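Local coordinates for protein aminotransferase class-III (Sphaerobacter thermophilus DSM 20745, PDB 6K8H) that is an omega-transaminase of the class-III aminotransferase family, with a PLP-dependent transferase fold, and binds (5-hydroxy-4,6-dimethylpyridin-3-yl)methyl dihydrogen phosphate, at residues B[280-292]-B[323-335]. Sequence-based numbering, arbitrary orientation.
With PLR ((5-hydroxy-4,6-dimethylpyridin-3-yl)methyl dihydrogen phosphate), chain D.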
loop_
_atom_site.group_PDB
_atom_site.type_symbol
_atom_site.label_atom_id
_atom_site.label_comp_id
_atom_site.label_asym_id
_atom_site.label_seq_id
_atom_site.Cartn_x
_atom_site.Cartn_y
_atom_site.Cartn_z
ATOM N N MET B 280 -1.308 11.602 3.918
ATOM C CA MET B 280 -2.736 11.471 4.176
ATOM C C MET B 280 -3.172 10.072 3.779
ATOM O O MET B 280 -2.468 9.359 3.058
ATOM C CB MET B 280 -3.548 12.510 3.381
ATOM C CG MET B 280 -3.123 13.949 3.612
ATOM S SD MET B 280 -3.639 15.058 2.278
ATOM C CE MET B 280 -2.230 14.918 1.161
ATOM N N GLY B 281 -4.367 9.707 4.217
ATOM C CA GLY B 281 -4.966 8.425 3.891
ATOM C C GLY B 281 -6.311 8.323 4.574
ATOM O O GLY B 281 -6.942 9.352 4.829
ATOM N N LYS B 282 -6.754 7.096 4.871
ATOM C CA LYS B 282 -7.984 6.839 5.620
ATOM C C LYS B 282 -9.207 7.555 5.027
ATOM O O LYS B 282 -9.760 7.088 4.013
ATOM C CB LYS B 282 -7.747 7.190 7.097
ATOM C CG LYS B 282 -6.705 6.253 7.758
ATOM C CD LYS B 282 -6.652 6.362 9.283
ATOM C CE LYS B 282 -6.029 5.103 9.947
ATOM N NZ LYS B 282 -4.525 5.100 9.977
ATOM N N ILE B 283 -9.650 8.659 5.620
ATOM C CA ILE B 283 -10.959 9.232 5.177
ATOM C C ILE B 283 -10.955 9.580 3.684
ATOM O O ILE B 283 -12.003 9.449 3.059
ATOM C CB ILE B 283 -11.360 10.458 6.021
ATOM C CG1 ILE B 283 -10.496 11.678 5.698
ATOM C CG2 ILE B 283 -11.365 10.127 7.505
ATOM C CD1 ILE B 283 -11.073 12.975 6.185
ATOM N N ILE B 284 -9.797 9.921 3.130
ATOM C CA ILE B 284 -9.790 10.518 1.803
ATOM C C ILE B 284 -10.096 9.469 0.745
ATOM O O ILE B 284 -10.169 9.797 -0.443
ATOM C CB ILE B 284 -8.451 11.227 1.497
ATOM C CG1 ILE B 284 -7.280 10.242 1.539
ATOM C CG2 ILE B 284 -8.200 12.354 2.455
ATOM C CD1 ILE B 284 -6.053 10.733 0.769
ATOM N N GLY B 285 -10.271 8.209 1.148
ATOM C CA GLY B 285 -10.626 7.181 0.183
ATOM C C GLY B 285 -12.046 6.677 0.238
ATOM O O GLY B 285 -12.370 5.708 -0.481
ATOM N N GLY B 286 -12.915 7.257 1.062
ATOM C CA GLY B 286 -14.298 6.812 1.162
ATOM C C GLY B 286 -14.499 5.398 1.667
ATOM O O GLY B 286 -15.556 4.812 1.423
ATOM N N GLY B 287 -13.501 4.819 2.337
ATOM C CA GLY B 287 -13.545 3.434 2.769
ATOM C C GLY B 287 -12.736 2.480 1.914
ATOM O O GLY B 287 -12.677 1.289 2.226
ATOM N N PHE B 288 -12.088 2.964 0.872
ATOM C CA PHE B 288 -11.315 2.125 -0.020
ATOM C C PHE B 288 -9.834 2.390 0.181
ATOM O O PHE B 288 -9.459 3.442 0.709
ATOM C CB PHE B 288 -11.741 2.396 -1.469
ATOM C CG PHE B 288 -13.135 1.905 -1.774
ATOM C CD1 PHE B 288 -14.243 2.668 -1.436
ATOM C CD2 PHE B 288 -13.338 0.662 -2.358
ATOM C CE1 PHE B 288 -15.534 2.202 -1.692
ATOM C CE2 PHE B 288 -14.627 0.200 -2.619
ATOM C CZ PHE B 288 -15.718 0.967 -2.286
ATOM N N PRO B 289 -8.961 1.439 -0.173
ATOM C CA PRO B 289 -7.529 1.609 0.116
ATOM C C PRO B 289 -6.979 2.858 -0.566
ATOM O O PRO B 289 -7.268 3.130 -1.731
ATOM C CB PRO B 289 -6.898 0.324 -0.433
ATOM C CG PRO B 289 -8.019 -0.673 -0.481
ATOM C CD PRO B 289 -9.236 0.138 -0.817
ATOM N N VAL B 290 -6.190 3.625 0.179
ATOM C CA VAL B 290 -5.796 4.953 -0.284
ATOM C C VAL B 290 -4.668 5.513 0.568
ATOM O O VAL B 290 -4.546 5.200 1.760
ATOM C CB VAL B 290 -6.996 5.915 -0.249
ATOM C CG1 VAL B 290 -7.393 6.178 1.191
ATOM C CG2 VAL B 290 -6.700 7.217 -1.007
ATOM N N GLY B 291 -3.845 6.353 -0.050
ATOM C CA GLY B 291 -2.981 7.279 0.654
ATOM C C GLY B 291 -2.689 8.428 -0.287
ATOM O O GLY B 291 -3.049 8.402 -1.466
ATOM N N ALA B 292 -2.011 9.436 0.235
ATOM C CA ALA B 292 -1.652 10.558 -0.621
ATOM C C ALA B 292 -0.516 11.310 0.029
ATOM O O ALA B 292 -0.454 11.413 1.249
ATOM C CB ALA B 292 -2.840 11.509 -0.863
ATOM N N VAL B 323 -12.106 3.742 -8.572
ATOM C CA VAL B 323 -13.020 3.458 -7.475
ATOM C C VAL B 323 -12.633 4.267 -6.243
ATOM O O VAL B 323 -13.464 4.974 -5.663
ATOM C CB VAL B 323 -13.081 1.952 -7.183
ATOM C CG1 VAL B 323 -13.910 1.718 -5.939
ATOM C CG2 VAL B 323 -13.692 1.239 -8.378
ATOM N N THR B 324 -11.370 4.169 -5.819
ATOM C CA THR B 324 -10.912 4.954 -4.676
ATOM C C THR B 324 -11.080 6.449 -4.919
ATOM O O THR B 324 -11.475 7.188 -4.011
ATOM C CB THR B 324 -9.451 4.638 -4.367
ATOM O OG1 THR B 324 -9.314 3.248 -4.065
ATOM C CG2 THR B 324 -8.934 5.488 -3.174
ATOM N N MET B 325 -10.818 6.913 -6.146
ATOM C CA MET B 325 -10.912 8.347 -6.419
ATOM C C MET B 325 -12.350 8.837 -6.315
ATOM O O MET B 325 -12.607 9.898 -5.739
ATOM C CB MET B 325 -10.336 8.662 -7.801
ATOM C CG MET B 325 -8.844 8.370 -7.922
ATOM S SD MET B 325 -7.773 9.388 -6.873
ATOM C CE MET B 325 -7.621 8.359 -5.401
ATOM N N VAL B 326 -13.299 8.065 -6.853
ATOM C CA VAL B 326 -14.706 8.439 -6.814
ATOM C C VAL B 326 -15.258 8.351 -5.390
ATOM O O VAL B 326 -15.972 9.251 -4.927
ATOM C CB VAL B 326 -15.480 7.562 -7.813
ATOM C CG1 VAL B 326 -16.941 7.570 -7.513
ATOM C CG2 VAL B 326 -15.209 8.058 -9.256
ATOM N N ALA B 327 -14.934 7.274 -4.673
ATOM C CA ALA B 327 -15.404 7.145 -3.298
ATOM C C ALA B 327 -14.820 8.244 -2.411
ATOM O O ALA B 327 -15.520 8.804 -1.555
ATOM C CB ALA B 327 -15.054 5.762 -2.755
ATOM N N GLY B 328 -13.543 8.580 -2.615
ATOM C CA GLY B 328 -12.938 9.664 -1.865
ATOM C C GLY B 328 -13.539 11.016 -2.200
ATOM O O GLY B 328 -13.783 11.831 -1.307
ATOM N N LEU B 329 -13.780 11.281 -3.487
ATOM C CA LEU B 329 -14.427 12.533 -3.876
ATOM C C LEU B 329 -15.786 12.681 -3.201
ATOM O O LEU B 329 -16.113 13.748 -2.665
ATOM C CB LEU B 329 -14.572 12.610 -5.401
ATOM C CG LEU B 329 -14.979 14.016 -5.868
ATOM C CD1 LEU B 329 -13.870 15.015 -5.541
ATOM C CD2 LEU B 329 -15.325 14.056 -7.348
ATOM N N THR B 330 -16.591 11.616 -3.212
ATOM C CA THR B 330 -17.907 11.674 -2.570
ATOM C C THR B 330 -17.783 11.876 -1.064
ATOM O O THR B 330 -18.448 12.750 -0.482
ATOM C CB THR B 330 -18.690 10.398 -2.886
ATOM O OG1 THR B 330 -18.676 10.182 -4.302
ATOM C CG2 THR B 330 -20.134 10.491 -2.405
ATOM N N ALA B 331 -16.921 11.083 -0.412
ATOM C CA ALA B 331 -16.748 11.200 1.038
ATOM C C ALA B 331 -16.343 12.612 1.433
ATOM O O ALA B 331 -16.901 13.198 2.371
ATOM C CB ALA B 331 -15.701 10.196 1.527
ATOM N N MET B 332 -15.378 13.185 0.714
ATOM C CA MET B 332 -14.905 14.515 1.064
ATOM C C MET B 332 -15.951 15.572 0.744
ATOM O O MET B 332 -16.135 16.510 1.523
ATOM C CB MET B 332 -13.589 14.808 0.345
ATOM C CG MET B 332 -12.438 13.907 0.761
ATOM S SD MET B 332 -12.151 13.870 2.548
ATOM C CE MET B 332 -11.481 15.515 2.805
ATOM N N ARG B 333 -16.656 15.439 -0.388
ATOM C CA ARG B 333 -17.674 16.429 -0.718
ATOM C C ARG B 333 -18.779 16.457 0.320
ATOM O O ARG B 333 -19.389 17.510 0.538
ATOM C CB ARG B 333 -18.279 16.167 -2.098
ATOM C CG ARG B 333 -17.484 16.811 -3.235
ATOM C CD ARG B 333 -18.123 16.536 -4.600
ATOM N NE ARG B 333 -17.293 17.105 -5.661
ATOM C CZ ARG B 333 -17.459 16.868 -6.959
ATOM N NH1 ARG B 333 -18.433 16.060 -7.366
ATOM N NH2 ARG B 333 -16.644 17.437 -7.849
ATOM N N LYS B 334 -19.072 15.311 0.946
ATOM C CA LYS B 334 -20.059 15.273 2.020
ATOM C C LYS B 334 -19.566 15.892 3.323
ATOM O O LYS B 334 -20.398 16.211 4.186
ATOM C CB LYS B 334 -20.504 13.830 2.266
ATOM C CG LYS B 334 -21.320 13.260 1.116
ATOM C CD LYS B 334 -21.484 11.737 1.198
ATOM C CE LYS B 334 -22.097 11.294 2.500
ATOM N NZ LYS B 334 -23.587 11.275 2.456
ATOM N N LEU B 335 -18.248 16.039 3.506
ATOM C CA LEU B 335 -17.660 16.677 4.692
ATOM C C LEU B 335 -17.529 18.174 4.431
ATOM O O LEU B 335 -16.478 18.676 4.031
ATOM C CB LEU B 335 -16.301 16.077 5.023
ATOM C CG LEU B 335 -16.143 14.761 5.754
ATOM C CD1 LEU B 335 -14.642 14.484 5.884
ATOM C CD2 LEU B 335 -16.823 14.791 7.114
HETATM N N1 PLR D . 0.085 7.391 9.908
HETATM C C2 PLR D . -0.815 7.454 10.882
HETATM C C2A PLR D . -0.800 8.622 11.813
HETATM C C3 PLR D . -1.779 6.445 11.019
HETATM O O3 PLR D . -2.683 6.547 12.014
HETATM C C4 PLR D . -1.780 5.358 10.123
HETATM C C4A PLR D . -2.786 4.302 10.251
HETATM C C5 PLR D . -0.823 5.327 9.103
HETATM C C6 PLR D . 0.087 6.348 9.053
HETATM C C5A PLR D . -0.747 4.186 8.125
HETATM O O4P PLR D . -1.849 4.116 7.169
HETATM P P PLR D . -2.250 2.693 6.535
HETATM O O1P PLR D . -0.985 2.151 5.953
HETATM O O2P PLR D . -2.750 1.864 7.661
HETATM O O3P PLR D . -3.303 2.964 5.509
#
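F288 lays one ring face against V323 of helix 322-334: CG1 of V323 stands 4.0 Å from the F288 ring centroid, 22° off the normal, a CH-pi contact displaced toward the rim. V323 CG1 lies anti to its own backbone N (chi1 173°), which carries this methyl over the ring. A327 CB meets the same ring obliquely, 3.5 Å from F288 CD1, and G285 O lies in plane at the ring edge.

Beside the ring, T324 divides its branches. Its methyl CG2 packs 3.5 Å from V290 CB, while OG1 is 3.1 Å from P289 O, a possible hydrogen bond for which OG1 has a competing acceptor.

Glycines bring the backbones together, with the CA atoms of G285 and G328 4.0 Å apart. G286 CA lies 3.7 Å from the methyl CB of A331. Farther along the helix, M332, its chain folded back (chi2 -53°), brings SD to 3.9 Å from I283 CD1, the two side chains crossing at about a right angle.

K282, bonded through NZ to PLR C4A, directly precedes the 3-10 segment 283-285, which leads into the type I' turn G285-F288. I284 O is buried without a hydrogen-bond partner and has a CA-H...O contact, 3.1 Å from G328 CA. The F288, V323, A327, I283 and M332 contacts make the join largely apolar, packing the connection between strands 277-281 and 291-295 against helix 322-334.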